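Local structure of Cfl (Pectobacterium brasiliense, 7A9J) at residues 269-272 / 273-276; 315-318 / 319-323; 26-29 / 30-34; 259-262 / 263-267. The protein is a coronafacic acid ligase of the ATP-dependent AMP-binding enzyme family, which probably activates its carboxylic acid substrate with ATP for coupling to an amine. The protein carries 1 engineered substitution. All blocks are in the same frame, centred on the assembly; numbering follows the deposited sequence.

Interaction 1 (269-272 / 273-276)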
loop_
_atom_site.group_PDB
_atom_site.type_symbol
_atom_site.label_atom_id
_atom_site.label_comp_id
_atom_site.label_asym_id
_atom_site.label_seq_id
_atom_site.Cartn_x
_atom_site.Cartn_y
_atom_site.Cartn_z
ATOM N N GLU A 269 6.852 2.292 20.713
ATOM C CA GLU A 269 8.162 2.650 21.255
ATOM C C GLU A 269 9.137 3.026 20.146
ATOM O O GLU A 269 9.943 3.947 20.313
ATOM C CB GLU A 269 8.708 1.518 22.118
ATOM C CG GLU A 269 8.103 1.495 23.536
ATOM C CD GLU A 269 8.435 2.750 24.376
ATOM O OE1 GLU A 269 9.408 3.474 24.051
ATOM O OE2 GLU A 269 7.720 3.011 25.374
ATOM N N THR A 270 9.100 2.312 19.019
ATOM C CA THR A 270 9.946 2.664 17.891
ATOM C C THR A 270 9.678 4.081 17.407
ATOM O O THR A 270 10.618 4.816 17.066
ATOM C CB THR A 270 9.716 1.645 16.774
ATOM O OG1 THR A 270 10.149 0.357 17.278
ATOM C CG2 THR A 270 10.487 2.044 15.487
ATOM N N LEU A 271 8.402 4.476 17.347
ATOM C CA LEU A 271 8.062 5.804 16.841
ATOM C C LEU A 271 8.483 6.892 17.822
ATOM O O LEU A 271 8.898 7.981 17.399
ATOM C CB LEU A 271 6.561 5.892 16.533
ATOM C CG LEU A 271 6.087 5.186 15.262
ATOM C CD1 LEU A 271 4.595 5.359 15.082
ATOM C CD2 LEU A 271 6.861 5.812 14.040
ATOM N N LYS A 272 8.365 6.632 19.124
ATOM C CA LYS A 272 8.892 7.592 20.098
ATOM C C LYS A 272 10.389 7.770 19.920
ATOM O O LYS A 272 10.918 8.873 20.085
ATOM C CB LYS A 272 8.577 7.150 21.528
ATOM C CG LYS A 272 7.092 7.242 21.883
ATOM C CD LYS A 272 6.864 6.774 23.328
ATOM C CE LYS A 272 5.418 6.984 23.773
ATOM N NZ LYS A 272 5.138 6.345 25.086
ATOM N N GLU A 273 11.093 6.702 19.568
ATOM C CA GLU A 273 12.542 6.847 19.466
ATOM C C GLU A 273 12.939 7.491 18.150
ATOM O O GLU A 273 13.858 8.311 18.105
ATOM C CB GLU A 273 13.234 5.499 19.589
ATOM C CG GLU A 273 14.727 5.591 19.378
ATOM C CD GLU A 273 15.429 4.280 19.664
ATOM O OE1 GLU A 273 16.669 4.293 19.832
ATOM O OE2 GLU A 273 14.736 3.237 19.722
ATOM N N THR A 274 12.270 7.121 17.055
ATOM C CA THR A 274 12.774 7.521 15.758
ATOM C C THR A 274 12.114 8.774 15.212
ATOM O O THR A 274 12.725 9.450 14.384
ATOM C CB THR A 274 12.585 6.401 14.740
ATOM O OG1 THR A 274 11.186 6.076 14.672
ATOM C CG2 THR A 274 13.406 5.175 15.101
ATOM N N GLN A 275 10.914 9.106 15.679
ATOM C CA GLN A 275 10.220 10.339 15.326
ATOM C C GLN A 275 10.238 10.712 13.844
ATOM O O GLN A 275 10.684 11.803 13.481
ATOM C CB GLN A 275 10.791 11.483 16.157
ATOM C CG GLN A 275 10.538 11.286 17.608
ATOM C CD GLN A 275 10.919 12.509 18.400
ATOM O OE1 GLN A 275 12.095 12.826 18.517
ATOM N NE2 GLN A 275 9.921 13.218 18.926
ATOM N N PRO A 276 9.744 9.839 12.969
ATOM C CA PRO A 276 9.695 10.186 11.554
ATOM C C PRO A 276 8.725 11.350 11.318
ATOM O O PRO A 276 7.810 11.614 12.107
ATOM C CB PRO A 276 9.195 8.899 10.891
ATOM C CG PRO A 276 8.390 8.223 11.977
ATOM C CD PRO A 276 9.106 8.531 13.245
#

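Interaction 2 (315-318 / 319-323)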
loop_
_atom_site.group_PDB
_atom_site.type_symbol
_atom_site.label_atom_id
_atom_site.label_comp_id
_atom_site.label_asym_id
_atom_site.label_seq_id
_atom_site.Cartn_x
_atom_site.Cartn_y
_atom_site.Cartn_z
ATOM N N ALA A 315 -10.582 5.635 3.774
ATOM C CA ALA A 315 -10.172 5.629 5.171
ATOM C C ALA A 315 -10.867 6.708 5.995
ATOM O O ALA A 315 -10.320 7.202 6.993
ATOM C CB ALA A 315 -8.628 5.763 5.242
ATOM N N THR A 316 -12.124 7.041 5.660
ATOM C CA THR A 316 -12.748 8.140 6.370
ATOM C C THR A 316 -13.029 7.796 7.830
ATOM O O THR A 316 -12.869 8.650 8.703
ATOM C CB THR A 316 -14.046 8.552 5.618
ATOM O OG1 THR A 316 -13.661 9.055 4.303
ATOM C CG2 THR A 316 -14.863 9.601 6.420
ATOM N N GLU A 317 -13.535 6.590 8.137
ATOM C CA GLU A 317 -13.810 6.300 9.543
ATOM C C GLU A 317 -12.511 6.234 10.350
ATOM O O GLU A 317 -12.441 6.703 11.498
ATOM C CB GLU A 317 -14.588 4.986 9.674
ATOM C CG GLU A 317 -14.700 4.487 11.068
ATOM C CD GLU A 317 -15.206 3.045 11.113
ATOM O OE1 GLU A 317 -14.525 2.187 11.720
ATOM O OE2 GLU A 317 -16.277 2.773 10.514
ATOM N N LEU A 318 -11.491 5.637 9.766
ATOM C CA LEU A 318 -10.188 5.604 10.429
ATOM C C LEU A 318 -9.682 7.029 10.723
ATOM O O LEU A 318 -9.133 7.299 11.796
ATOM C CB LEU A 318 -9.214 4.859 9.526
ATOM C CG LEU A 318 -7.718 4.880 9.917
ATOM C CD1 LEU A 318 -7.536 4.443 11.331
ATOM C CD2 LEU A 318 -7.005 3.966 8.960
ATOM N N SER A 319 -9.886 7.967 9.791
ATOM C CA SER A 319 -9.366 9.326 10.017
ATOM C C SER A 319 -10.016 9.972 11.233
ATOM O O SER A 319 -9.367 10.739 11.962
ATOM C CB SER A 319 -9.570 10.186 8.764
ATOM O OG SER A 319 -10.895 10.720 8.760
ATOM N N GLN A 320 -11.314 9.691 11.461
ATOM C CA GLN A 320 -11.990 10.208 12.641
ATOM C C GLN A 320 -11.357 9.656 13.921
ATOM O O GLN A 320 -11.033 10.412 14.848
ATOM C CB GLN A 320 -13.496 9.857 12.572
ATOM C CG GLN A 320 -14.148 10.380 11.211
ATOM C CD GLN A 320 -15.556 9.820 10.854
ATOM O OE1 GLN A 320 -16.189 9.092 11.623
ATOM N NE2 GLN A 320 -16.035 10.182 9.659
ATOM N N LYS A 321 -11.173 8.330 13.984
ATOM C CA LYS A 321 -10.534 7.730 15.158
ATOM C C LYS A 321 -9.109 8.240 15.328
ATOM O O LYS A 321 -8.638 8.451 16.453
ATOM C CB LYS A 321 -10.523 6.212 15.025
ATOM C CG LYS A 321 -11.905 5.629 14.751
ATOM C CD LYS A 321 -11.839 4.168 14.333
ATOM C CE LYS A 321 -11.826 3.274 15.562
ATOM N NZ LYS A 321 -11.841 1.832 15.210
ATOM N N PHE A 322 -8.407 8.434 14.213
ATOM C CA PHE A 322 -7.001 8.829 14.297
ATOM C C PHE A 322 -6.871 10.258 14.803
ATOM O O PHE A 322 -5.952 10.578 15.569
ATOM C CB PHE A 322 -6.357 8.664 12.931
ATOM C CG PHE A 322 -4.851 8.622 12.955
ATOM C CD1 PHE A 322 -4.186 7.504 13.475
ATOM C CD2 PHE A 322 -4.098 9.692 12.445
ATOM C CE1 PHE A 322 -2.791 7.450 13.484
ATOM C CE2 PHE A 322 -2.672 9.655 12.449
ATOM C CZ PHE A 322 -2.035 8.547 12.958
ATOM N N PHE A 323 -7.775 11.141 14.379
ATOM C CA PHE A 323 -7.751 12.495 14.928
ATOM C C PHE A 323 -8.119 12.501 16.406
ATOM O O PHE A 323 -7.502 13.222 17.201
ATOM C CB PHE A 323 -8.708 13.430 14.167
ATOM C CG PHE A 323 -8.664 14.848 14.688
ATOM C CD1 PHE A 323 -7.601 15.693 14.340
ATOM C CD2 PHE A 323 -9.645 15.319 15.550
ATOM C CE1 PHE A 323 -7.522 16.981 14.846
ATOM C CE2 PHE A 323 -9.581 16.617 16.054
ATOM C CZ PHE A 323 -8.532 17.448 15.692
#

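Interaction 3 (26-29 / 30-34)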
loop_
_atom_site.group_PDB
_atom_site.type_symbol
_atom_site.label_atom_id
_atom_site.label_comp_id
_atom_site.label_asym_id
_atom_site.label_seq_id
_atom_site.Cartn_x
_atom_site.Cartn_y
_atom_site.Cartn_z
ATOM N N SER A 26 19.501 7.885 -12.380
ATOM C CA SER A 26 20.287 9.094 -12.595
ATOM C C SER A 26 19.731 10.248 -11.767
ATOM O O SER A 26 20.480 11.140 -11.365
ATOM C CB SER A 26 20.354 9.423 -14.084
ATOM O OG SER A 26 19.087 9.866 -14.520
ATOM N N SER A 27 18.425 10.232 -11.459
ATOM C CA SER A 27 17.879 11.233 -10.548
ATOM C C SER A 27 18.424 11.058 -9.147
ATOM O O SER A 27 18.695 12.045 -8.452
ATOM C CB SER A 27 16.337 11.143 -10.519
ATOM O OG SER A 27 15.822 11.623 -11.732
ATOM N N PHE A 28 18.525 9.811 -8.681
ATOM C CA PHE A 28 19.126 9.572 -7.391
ATOM C C PHE A 28 20.582 10.067 -7.384
ATOM O O PHE A 28 21.033 10.726 -6.436
ATOM C CB PHE A 28 19.099 8.063 -7.049
ATOM C CG PHE A 28 19.903 7.777 -5.848
ATOM C CD1 PHE A 28 19.376 8.065 -4.628
ATOM C CD2 PHE A 28 21.270 7.350 -5.949
ATOM C CE1 PHE A 28 20.102 7.870 -3.463
ATOM C CE2 PHE A 28 22.021 7.182 -4.814
ATOM C CZ PHE A 28 21.456 7.437 -3.551
ATOM N N ARG A 29 21.340 9.680 -8.414
ATOM C CA ARG A 29 22.778 9.982 -8.485
ATOM C C ARG A 29 23.004 11.476 -8.410
ATOM O O ARG A 29 23.868 11.962 -7.647
ATOM C CB ARG A 29 23.333 9.454 -9.803
ATOM C CG ARG A 29 24.919 9.754 -9.905
ATOM C CD ARG A 29 25.425 9.212 -11.257
ATOM N NE ARG A 29 26.772 9.794 -11.484
ATOM C CZ ARG A 29 26.973 11.055 -11.856
ATOM N NH1 ARG A 29 25.941 11.872 -12.064
ATOM N NH2 ARG A 29 28.216 11.498 -12.050
ATOM N N LYS A 30 22.264 12.209 -9.233
ATOM C CA LYS A 30 22.400 13.654 -9.290
ATOM C C LYS A 30 22.203 14.234 -7.900
ATOM O O LYS A 30 23.058 14.968 -7.394
ATOM C CB LYS A 30 21.412 14.240 -10.285
ATOM C CG LYS A 30 21.558 15.750 -10.476
ATOM C CD LYS A 30 20.359 16.312 -11.224
ATOM C CE LYS A 30 20.448 17.839 -11.298
ATOM N NZ LYS A 30 19.464 18.359 -12.277
ATOM N N HIS A 31 21.137 13.807 -7.217
ATOM C CA HIS A 31 20.933 14.308 -5.869
ATOM C C HIS A 31 22.024 13.861 -4.899
ATOM O O HIS A 31 22.505 14.660 -4.080
ATOM C CB HIS A 31 19.580 13.895 -5.343
ATOM C CG HIS A 31 19.267 14.571 -4.052
ATOM N ND1 HIS A 31 18.643 15.797 -4.000
ATOM C CD2 HIS A 31 19.608 14.268 -2.776
ATOM C CE1 HIS A 31 18.578 16.204 -2.743
ATOM N NE2 HIS A 31 19.165 15.302 -1.981
ATOM N N ALA A 32 22.437 12.603 -4.957
ATOM C CA ALA A 32 23.489 12.190 -4.052
ATOM C C ALA A 32 24.758 13.017 -4.266
ATOM O O ALA A 32 25.480 13.326 -3.310
ATOM C CB ALA A 32 23.777 10.697 -4.232
ATOM N N LEU A 33 25.066 13.374 -5.509
ATOM C CA LEU A 33 26.353 14.034 -5.725
ATOM C C LEU A 33 26.324 15.487 -5.296
ATOM O O LEU A 33 27.385 16.095 -5.090
ATOM C CB LEU A 33 26.773 13.900 -7.180
ATOM C CG LEU A 33 27.274 12.481 -7.386
ATOM C CD1 LEU A 33 27.536 12.326 -8.840
ATOM C CD2 LEU A 33 28.541 12.122 -6.550
ATOM N N LEU A 34 25.143 16.040 -5.126
ATOM C CA LEU A 34 24.974 17.426 -4.737
ATOM C C LEU A 34 24.615 17.563 -3.268
ATOM O O LEU A 34 24.608 18.680 -2.754
ATOM C CB LEU A 34 23.882 18.089 -5.604
ATOM C CG LEU A 34 24.166 18.092 -7.123
ATOM C CD1 LEU A 34 22.958 18.553 -7.964
ATOM C CD2 LEU A 34 25.441 18.904 -7.455
#

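Interaction 4 (259-262 / 263-267). With PO4 (phosphate ion), chain C.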
loop_
_atom_site.group_PDB
_atom_site.type_symbol
_atom_site.label_atom_id
_atom_site.label_comp_id
_atom_site.label_asym_id
_atom_site.label_seq_id
_atom_site.Cartn_x
_atom_site.Cartn_y
_atom_site.Cartn_z
ATOM N N LEU A 259 12.535 0.017 9.136
ATOM C CA LEU A 259 12.271 -0.770 10.335
ATOM C C LEU A 259 12.207 -2.267 10.048
ATOM O O LEU A 259 11.663 -2.701 9.029
ATOM C CB LEU A 259 10.927 -0.339 10.928
ATOM C CG LEU A 259 10.830 1.154 11.237
ATOM C CD1 LEU A 259 9.425 1.440 11.858
ATOM C CD2 LEU A 259 11.968 1.545 12.200
ATOM N N SER A 260 12.628 -3.043 11.027
ATOM C CA SER A 260 12.542 -4.488 11.013
ATOM C C SER A 260 11.158 -4.921 11.489
ATOM O O SER A 260 10.399 -4.124 12.024
ATOM C CB SER A 260 13.608 -5.070 11.907
ATOM O OG SER A 260 13.224 -4.939 13.266
ATOM N N GLU A 261 10.853 -6.209 11.309
ATOM C CA GLU A 261 9.596 -6.760 11.815
ATOM C C GLU A 261 9.465 -6.527 13.324
ATOM O O GLU A 261 8.414 -6.066 13.806
ATOM C CB GLU A 261 9.524 -8.253 11.471
ATOM C CG GLU A 261 8.114 -8.838 11.689
ATOM C CD GLU A 261 7.889 -10.185 11.003
ATOM O OE1 GLU A 261 8.824 -11.019 10.980
ATOM O OE2 GLU A 261 6.764 -10.406 10.490
ATOM N N VAL A 262 10.544 -6.752 14.070
ATOM C CA VAL A 262 10.473 -6.568 15.511
ATOM C C VAL A 262 10.229 -5.105 15.842
ATOM O O VAL A 262 9.460 -4.776 16.766
ATOM C CB VAL A 262 11.750 -7.098 16.171
ATOM C CG1 VAL A 262 11.869 -6.521 17.576
ATOM C CG2 VAL A 262 11.632 -8.591 16.250
ATOM N N ASP A 263 10.853 -4.204 15.074
ATOM C CA ASP A 263 10.631 -2.776 15.299
ATOM C C ASP A 263 9.162 -2.442 15.148
ATOM O O ASP A 263 8.626 -1.614 15.890
ATOM C CB ASP A 263 11.422 -1.906 14.329
ATOM C CG ASP A 263 12.935 -2.087 14.459
ATOM O OD1 ASP A 263 13.604 -1.927 13.423
ATOM O OD2 ASP A 263 13.430 -2.386 15.567
ATOM N N ILE A 264 8.507 -3.061 14.165
ATOM C CA ILE A 264 7.111 -2.705 13.904
ATOM C C ILE A 264 6.160 -3.379 14.876
ATOM O O ILE A 264 5.113 -2.807 15.224
ATOM C CB ILE A 264 6.785 -3.011 12.437
ATOM C CG1 ILE A 264 7.488 -1.997 11.569
ATOM C CG2 ILE A 264 5.249 -2.829 12.163
ATOM C CD1 ILE A 264 7.453 -2.329 10.079
ATOM N N GLU A 265 6.491 -4.578 15.352
ATOM C CA GLU A 265 5.774 -5.117 16.500
ATOM C C GLU A 265 5.863 -4.182 17.700
ATOM O O GLU A 265 4.927 -4.112 18.494
ATOM C CB GLU A 265 6.309 -6.506 16.879
ATOM C CG GLU A 265 6.080 -7.566 15.808
ATOM C CD GLU A 265 6.968 -8.821 15.981
ATOM O OE1 GLU A 265 6.881 -9.719 15.106
ATOM O OE2 GLU A 265 7.744 -8.914 16.974
ATOM N N ASN A 266 6.957 -3.443 17.847
ATOM C CA ASN A 266 7.040 -2.505 18.960
ATOM C C ASN A 266 6.871 -1.073 18.459
ATOM O O ASN A 266 7.615 -0.175 18.875
ATOM C CB ASN A 266 8.370 -2.728 19.689
ATOM C CG ASN A 266 8.408 -4.072 20.388
ATOM O OD1 ASN A 266 9.090 -5.002 19.944
ATOM N ND2 ASN A 266 7.669 -4.187 21.486
ATOM N N ILE A 267 5.855 -0.849 17.610
ATOM C CA ILE A 267 5.816 0.357 16.786
ATOM C C ILE A 267 5.708 1.611 17.645
ATOM O O ILE A 267 6.290 2.649 17.304
ATOM C CB ILE A 267 4.684 0.285 15.734
ATOM C CG1 ILE A 267 4.675 1.551 14.849
ATOM C CG2 ILE A 267 3.328 0.058 16.399
ATOM C CD1 ILE A 267 5.917 1.641 13.979
HETATM P P PO4 C . 12.997 -8.902 9.487
HETATM O O1 PO4 C . 11.918 -9.917 9.043
HETATM O O2 PO4 C . 13.550 -9.246 10.852
HETATM O O3 PO4 C . 12.355 -7.550 9.549
HETATM O O4 PO4 C . 14.142 -8.843 8.537
#

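Interaction 1 (269-272 / 273-276)
Thr270 and Thr274 meet at the C-terminal end of helix 267-274, where the last turn of the helix unwinds into the loop that leads to strand 278-281. Two donors of Thr274 grip the carbonyl oxygen of Thr270. Its N reaches Thr270 O at 2.8 Å, and its hydroxyl OG1 gives a second bond of 2.8 Å to Thr270 O, coming from above the carbonyl plane, 40° out of it. A chi1 of 58° sets OG1 between the backbone N and the carbonyl carbon of Thr274, which turns the hydroxyl back onto the preceding turn. The hydroxyl of Thr270 is engaged elsewhere, at Asp263 O and Asn266 O.

Among the backbone bonds, Glu273 N is held by Glu269 O at 3.1 Å. Gln275 N closes the series on Leu271 O at 2.9 Å, although Gln275 has itself left helical geometry with a positive phi of 45°. The chain therefore turns off the helix axis immediately after this bond.

Apolar contact follows on the buried side, where Leu271 and Pro276 both rest on Leu232 of strand 230-233. Leu271 crosses the proline ring at about a right angle, and a single methyl does the touching: its CD2 lies 3.5 Å from Pro276 CG and 3.6 Å from Pro276 CD.

Interaction 2 (315-318 / 319-323)
Thr316 O is gripped by two groups of the next turn: the hydroxyl of Ser319, with OG donating to Thr316 O at 2.9 Å, and the backbone N of Gln320, whose bond is weak at 3.3 Å. OG reaches back because chi1 of 84° places it between the backbone N and the carbonyl carbon of Ser319; it approaches 26° out of the carbonyl plane of Thr316. The aliphatic part of Gln320 lies against the same carbonyl, CG being 3.3 Å from Thr316 O. Farther along this side chain, the amide NE2 comes to 3.5 Å from the methyl CG2 of Thr316, while the polar end of Gln320 is committed beyond the helix, OE1 accepting from Gln446. The hydroxyl of Thr316 likewise looks elsewhere, to Ser356 N.

All this is the first part of helix 316-326, the helix of the beta-alpha-beta unit between parallel strands 306-311 and 331-335. Ala315 stands at the N-cap, and its O takes the N of Ser319 at 2.9 Å. Leu318 and Phe322 face helix 283-294, and their backbones are joined by a bond of 2.8 Å from Phe322 N to Leu318 O.

On the exposed side, Lys321 bends at chi3 (86°) past Glu317. Its NZ stops 4.4 Å from Glu317 OE1, too far for a salt bridge though the charges are of opposite sign.

Interaction 3 (26-29 / 30-34)
Arg29 and Leu33 are joined twice, once through the backbone and once through their side chains. Leu33 N donates to Arg29 O at 2.8 Å. Between the side chains, the methyl CD1 of Leu33 sits over the centre of one face of the guanidinium, 3.3 Å from Arg29 CZ. The arginine chain runs extended from CG to NE, starting with CG opposite the backbone N (chi1 -179°), and chi4 of -75° then turns the flat group so that this face meets the methyl. The contact is apolar and uses none of the guanidinium N-H groups; both residues also touch a crystal neighbour.

The other carbonyls are satisfied one turn on. Ser26 O accepts from Lys30 N at 3.0 Å, Ser27 O from His31 N at a longer 3.3 Å, and Phe28 O from Ala32 N at 2.8 Å. Ahead of them, the backbone N of Ser26 is taken by Asn23 OD1, and at the far end Ala32 O receives the hydroxyl of Ser36.

On the inner side, Phe28 CE2 touches Ala32 CB at 4.0 Å, and the ring leans on Phe50, Leu53 and Ile57 of helix 50-66. The unbroken run of i to i+4 bonds, one flank buried and the other bearing charged side chains, is that of an amphipathic surface helix, here helix 24-34 near the N-terminus.

Interaction 4 (259-262 / 263-267)
A capping box formed by Ser260 and Asp263 opens the short helix 261-265. Each residue closes the other's backbone: Asp263 N donates to Ser260 OG at 3.1 Å, and Ser260 N donates to Asp263 OD1 at 2.8 Å. The second bond is nearly straight at 172°, yet it meets the carboxylate from above, 37° out of its plane. The chi1 of 77° holds OG of Ser260 over the first turn, within range of Asp263 N.

Just before the box, Leu259 turns its side chain onto the helix. Its CB lies 3.9 Å from Ile264 CG1, and its CD1 meets CD1 of Ile267 at 4.1 Å, the leucine crossing each isoleucine at about a right angle; Leu234 rests against all three. Along the helix, Glu265 N bonds to Glu261 O at 2.9 Å, and the CG of Glu265 lies against the same oxygen. The two carboxylates remain apart, OE2 of Glu261 being 4.7 Å from OE1 of Glu265.

At the N-terminal end a phosphate ion, probably from the crystallisation liquor, takes the N-H of Glu261 at 2.7 Å through its O3. Lys128 and Arg129 hold the ion as well, and Lys128 also pairs, weakly and at long range, with the Glu261 carboxylate. The anion's place is consistent with a helix N-terminus and two basic side chains together favouring negative charge.

How the interactions relate
Along the chain the order is interaction 3, 4, 1, 2. Interactions 4 and 1 are neighbours, their centres 11 Å apart, on short successive helices broken at Asn266 and linking strands 255-257 and 278-281; the Thr270 hydroxyl, probably bonded to Asp263 O, ties them. Interaction 2, on helix 316-326, is centred 21 Å from interaction 1. Helix 283-294 bridges the gap, touching Ile267, Leu318 and Phe322. Interaction 3 stands apart, its centre 28 Å or more from the others, against helix 50-66. Interactions 1, 2 and 4 thus belong to connections between strands of the AMP-binding part of the enzyme; the Ala315 side chain lies about 10 Å from the bound indene carboxylic acid.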